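Local atomic coordinates of transcriptional regulator (Thermus thermophilus, PDB entry 2H0A), a protein that probably represses transcription as a CcpA-like regulator, its periplasmic-binding-protein-like fold being the part expected to sense a small effector. Residues L109-I119 / F174-F185. Numbering follows the deposited sequence.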
loop_
_atom_site.group_PDB
_atom_site.type_symbol
_atom_site.label_atom_id
_atom_site.label_comp_id
_atom_site.label_asym_id
_atom_site.label_seq_id
_atom_site.Cartn_x
_atom_site.Cartn_y
_atom_site.Cartn_z
ATOM N N LEU A 109 -29.169 1.106 2.393
ATOM C CA LEU A 109 -29.056 2.211 1.448
ATOM C C LEU A 109 -30.316 2.319 0.608
ATOM O O LEU A 109 -30.680 3.399 0.143
ATOM C CB LEU A 109 -27.848 1.994 0.546
ATOM C CG LEU A 109 -26.644 2.916 0.736
ATOM C CD1 LEU A 109 -26.462 3.262 2.192
ATOM C CD2 LEU A 109 -25.409 2.233 0.170
ATOM N N ALA A 110 -30.978 1.182 0.426
ATOM C CA ALA A 110 -32.211 1.115 -0.337
ATOM C C ALA A 110 -33.323 1.937 0.309
ATOM O O ALA A 110 -34.426 2.012 -0.215
ATOM C CB ALA A 110 -32.646 -0.327 -0.453
ATOM N N ARG A 111 -33.039 2.565 1.439
ATOM C CA ARG A 111 -34.059 3.337 2.128
ATOM C C ARG A 111 -33.856 4.834 1.956
ATOM O O ARG A 111 -34.505 5.632 2.632
ATOM C CB ARG A 111 -34.042 2.984 3.613
ATOM C CG ARG A 111 -34.034 1.486 3.899
ATOM C CD ARG A 111 -33.849 1.215 5.377
ATOM N NE ARG A 111 -34.915 1.843 6.147
ATOM C CZ ARG A 111 -34.837 2.142 7.438
ATOM N NH1 ARG A 111 -33.733 1.869 8.119
ATOM N NH2 ARG A 111 -35.865 2.727 8.042
ATOM N N PHE A 112 -32.964 5.211 1.044
ATOM C CA PHE A 112 -32.660 6.622 0.804
ATOM C C PHE A 112 -32.886 7.109 -0.623
ATOM O O PHE A 112 -32.839 6.339 -1.579
ATOM C CB PHE A 112 -31.201 6.923 1.172
ATOM C CG PHE A 112 -30.849 6.595 2.587
ATOM C CD1 PHE A 112 -30.704 5.270 2.994
ATOM C CD2 PHE A 112 -30.659 7.610 3.514
ATOM C CE1 PHE A 112 -30.372 4.962 4.310
ATOM C CE2 PHE A 112 -30.328 7.321 4.827
ATOM C CZ PHE A 112 -30.182 5.989 5.231
ATOM N N PRO A 113 -33.138 8.414 -0.777
ATOM C CA PRO A 113 -33.368 9.057 -2.074
ATOM C C PRO A 113 -32.061 9.150 -2.882
ATOM O O PRO A 113 -30.966 9.102 -2.313
ATOM C CB PRO A 113 -33.890 10.439 -1.684
ATOM C CG PRO A 113 -34.525 10.202 -0.351
ATOM C CD PRO A 113 -33.544 9.303 0.325
ATOM N N GLY A 114 -32.178 9.282 -4.202
ATOM C CA GLY A 114 -30.997 9.389 -5.038
ATOM C C GLY A 114 -30.393 8.040 -5.383
ATOM O O GLY A 114 -30.489 7.106 -4.586
ATOM N N PRO A 115 -29.753 7.910 -6.562
ATOM C CA PRO A 115 -29.119 6.679 -7.050
ATOM C C PRO A 115 -28.051 6.110 -6.123
ATOM O O PRO A 115 -27.288 6.839 -5.498
ATOM C CB PRO A 115 -28.543 7.102 -8.393
ATOM C CG PRO A 115 -28.203 8.537 -8.150
ATOM C CD PRO A 115 -29.430 9.036 -7.454
ATOM N N ILE A 116 -28.000 4.792 -6.053
ATOM C CA ILE A 116 -27.052 4.099 -5.204
ATOM C C ILE A 116 -25.843 3.602 -6.004
ATOM O O ILE A 116 -25.991 2.892 -7.008
ATOM C CB ILE A 116 -27.739 2.911 -4.526
ATOM C CG1 ILE A 116 -28.929 3.417 -3.704
ATOM C CG2 ILE A 116 -26.736 2.152 -3.679
ATOM C CD1 ILE A 116 -29.888 2.332 -3.255
ATOM N N PHE A 117 -24.650 3.992 -5.557
ATOM C CA PHE A 117 -23.409 3.593 -6.208
ATOM C C PHE A 117 -22.622 2.723 -5.249
ATOM O O PHE A 117 -22.855 2.740 -4.041
ATOM C CB PHE A 117 -22.548 4.809 -6.569
ATOM C CG PHE A 117 -23.192 5.759 -7.531
ATOM C CD1 PHE A 117 -24.049 6.751 -7.080
ATOM C CD2 PHE A 117 -22.935 5.665 -8.896
ATOM C CE1 PHE A 117 -24.637 7.637 -7.960
ATOM C CE2 PHE A 117 -23.519 6.547 -9.790
ATOM C CZ PHE A 117 -24.375 7.538 -9.319
ATOM N N ALA A 118 -21.674 1.974 -5.795
ATOM C CA ALA A 118 -20.845 1.099 -4.992
ATOM C C ALA A 118 -19.394 1.149 -5.457
ATOM O O ALA A 118 -19.105 1.380 -6.640
ATOM C CB ALA A 118 -21.372 -0.326 -5.070
ATOM N N ILE A 119 -18.484 0.942 -4.510
ATOM C CA ILE A 119 -17.062 0.939 -4.804
ATOM C C ILE A 119 -16.542 -0.464 -4.510
ATOM O O ILE A 119 -16.752 -1.001 -3.420
ATOM C CB ILE A 119 -16.292 1.978 -3.938
ATOM C CG1 ILE A 119 -16.921 3.364 -4.100
ATOM C CG2 ILE A 119 -14.830 2.041 -4.370
ATOM C CD1 ILE A 119 -16.236 4.449 -3.323
ATOM N N PHE A 174 -18.845 9.214 -9.793
ATOM C CA PHE A 174 -20.281 9.170 -9.589
ATOM C C PHE A 174 -20.946 10.532 -9.807
ATOM O O PHE A 174 -22.071 10.614 -10.300
ATOM C CB PHE A 174 -20.602 8.706 -8.173
ATOM C CG PHE A 174 -19.951 7.408 -7.782
ATOM C CD1 PHE A 174 -19.893 6.338 -8.669
ATOM C CD2 PHE A 174 -19.487 7.221 -6.479
ATOM C CE1 PHE A 174 -19.396 5.100 -8.261
ATOM C CE2 PHE A 174 -18.990 5.991 -6.064
ATOM C CZ PHE A 174 -18.947 4.928 -6.953
ATOM N N LEU A 175 -20.254 11.603 -9.435
ATOM C CA LEU A 175 -20.809 12.940 -9.573
ATOM C C LEU A 175 -21.069 13.375 -11.001
ATOM O O LEU A 175 -21.858 14.290 -11.226
ATOM C CB LEU A 175 -19.918 13.963 -8.874
ATOM C CG LEU A 175 -19.963 13.859 -7.345
ATOM C CD1 LEU A 175 -18.908 14.763 -6.737
ATOM C CD2 LEU A 175 -21.357 14.223 -6.833
ATOM N N GLU A 176 -20.416 12.746 -11.976
ATOM C CA GLU A 176 -20.677 13.130 -13.355
ATOM C C GLU A 176 -21.836 12.302 -13.913
ATOM O O GLU A 176 -22.335 12.554 -15.013
ATOM C CB GLU A 176 -19.411 13.019 -14.223
ATOM C CG GLU A 176 -18.450 11.901 -13.884
ATOM C CD GLU A 176 -17.119 12.013 -14.645
ATOM O OE1 GLU A 176 -16.462 13.078 -14.559
ATOM O OE2 GLU A 176 -16.727 11.031 -15.324
ATOM N N LYS A 177 -22.281 11.337 -13.113
ATOM C CA LYS A 177 -23.401 10.473 -13.473
ATOM C C LYS A 177 -24.677 10.905 -12.736
ATOM O O LYS A 177 -25.788 10.590 -13.162
ATOM C CB LYS A 177 -23.094 9.010 -13.119
ATOM C CG LYS A 177 -22.137 8.301 -14.060
ATOM C CD LYS A 177 -21.956 6.840 -13.643
ATOM C CE LYS A 177 -20.916 6.094 -14.495
ATOM N NZ LYS A 177 -21.379 5.733 -15.871
ATOM N N ALA A 178 -24.512 11.625 -11.630
ATOM C CA ALA A 178 -25.654 12.065 -10.846
ATOM C C ALA A 178 -25.341 13.228 -9.917
ATOM O O ALA A 178 -24.209 13.424 -9.483
ATOM C CB ALA A 178 -26.198 10.893 -10.033
ATOM N N SER A 179 -26.368 14.002 -9.610
ATOM C CA SER A 179 -26.212 15.137 -8.723
ATOM C C SER A 179 -26.696 14.713 -7.347
ATOM O O SER A 179 -27.389 13.703 -7.205
ATOM C CB SER A 179 -27.050 16.321 -9.215
ATOM O OG SER A 179 -28.430 16.110 -8.975
ATOM N N PRO A 180 -26.317 15.469 -6.310
ATOM C CA PRO A 180 -26.755 15.121 -4.962
ATOM C C PRO A 180 -28.275 15.217 -4.934
ATOM O O PRO A 180 -28.866 15.985 -5.695
ATOM C CB PRO A 180 -26.092 16.195 -4.104
ATOM C CG PRO A 180 -24.842 16.506 -4.867
ATOM C CD PRO A 180 -25.353 16.581 -6.280
ATOM N N PRO A 181 -28.931 14.425 -4.076
ATOM C CA PRO A 181 -28.316 13.469 -3.159
ATOM C C PRO A 181 -28.012 12.147 -3.846
ATOM O O PRO A 181 -28.693 11.753 -4.796
ATOM C CB PRO A 181 -29.380 13.297 -2.093
ATOM C CG PRO A 181 -30.622 13.301 -2.917
ATOM C CD PRO A 181 -30.390 14.469 -3.872
ATOM N N LEU A 182 -26.978 11.472 -3.364
ATOM C CA LEU A 182 -26.619 10.178 -3.898
ATOM C C LEU A 182 -25.994 9.337 -2.790
ATOM O O LEU A 182 -25.406 9.857 -1.836
ATOM C CB LEU A 182 -25.672 10.301 -5.099
ATOM C CG LEU A 182 -24.271 10.870 -4.917
ATOM C CD1 LEU A 182 -23.444 10.564 -6.142
ATOM C CD2 LEU A 182 -24.364 12.360 -4.691
ATOM N N ASN A 183 -26.145 8.028 -2.925
ATOM C CA ASN A 183 -25.651 7.093 -1.942
ATOM C C ASN A 183 -24.476 6.314 -2.462
ATOM O O ASN A 183 -24.461 5.898 -3.619
ATOM C CB ASN A 183 -26.779 6.154 -1.554
ATOM C CG ASN A 183 -28.026 6.903 -1.168
ATOM O OD1 ASN A 183 -28.049 7.599 -0.153
ATOM N ND2 ASN A 183 -29.067 6.788 -1.986
ATOM N N VAL A 184 -23.497 6.117 -1.585
ATOM C CA VAL A 184 -22.284 5.396 -1.924
ATOM C C VAL A 184 -21.950 4.292 -0.921
ATOM O O VAL A 184 -21.960 4.511 0.290
ATOM C CB VAL A 184 -21.064 6.355 -1.992
ATOM C CG1 VAL A 184 -19.796 5.564 -2.323
ATOM C CG2 VAL A 184 -21.305 7.455 -3.021
ATOM N N PHE A 185 -21.674 3.103 -1.442
ATOM C CA PHE A 185 -21.268 1.985 -0.612
ATOM C C PHE A 185 -19.777 1.850 -0.903
ATOM O O PHE A 185 -19.387 1.259 -1.906
ATOM C CB PHE A 185 -22.000 0.694 -1.001
ATOM C CG PHE A 185 -21.560 -0.510 -0.210
ATOM C CD1 PHE A 185 -21.138 -0.376 1.116
ATOM C CD2 PHE A 185 -21.579 -1.774 -0.772
ATOM C CE1 PHE A 185 -20.739 -1.479 1.870
ATOM C CE2 PHE A 185 -21.183 -2.894 -0.031
ATOM C CZ PHE A 185 -20.761 -2.742 1.295
#
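N183 O accepts a fairly straight bond from F117 N (2.7 Å, N-H...O angle 166°), and I116 CA leans on the same oxygen. This is one rung of the parallel ladder between strands 116-119 and 182-185, neighbours in the sheet of the periplasmic-binding-protein-like domain; helix 164-175 leads from strand 157-160 into strand 182-185, a beta-alpha-beta crossover stepping over the strand that begins at I116. The ladder runs on through F185 N to F117 O and I119 N to F185 O. At its start, the N183 amide reaches back to the loop before the strand: ND2 donates to P113 O (3.0 Å), coming in from above that carbonyl's plane, while OD1 lies 3.5 Å from F112 CB. L109 CD2 rests on F185 CB on this same side of the sheet. On the other face, the F117 and F174 side chains run antiparallel, ring planes 31° apart, each CB centred over the other's ring. F117 CG stands anti to the carbonyl carbon (chi1 -61°), which sends CZ toward A178 CB, with L182 CD1 approaching CE1 obliquely. With an alanine here the ring goes, and F174 CB, L182 CD1 and A178 CB would probably lose the surface they pack on. A178 CB meets F117 CZ at 3.9 Å and P115 CG at 3.6 Å.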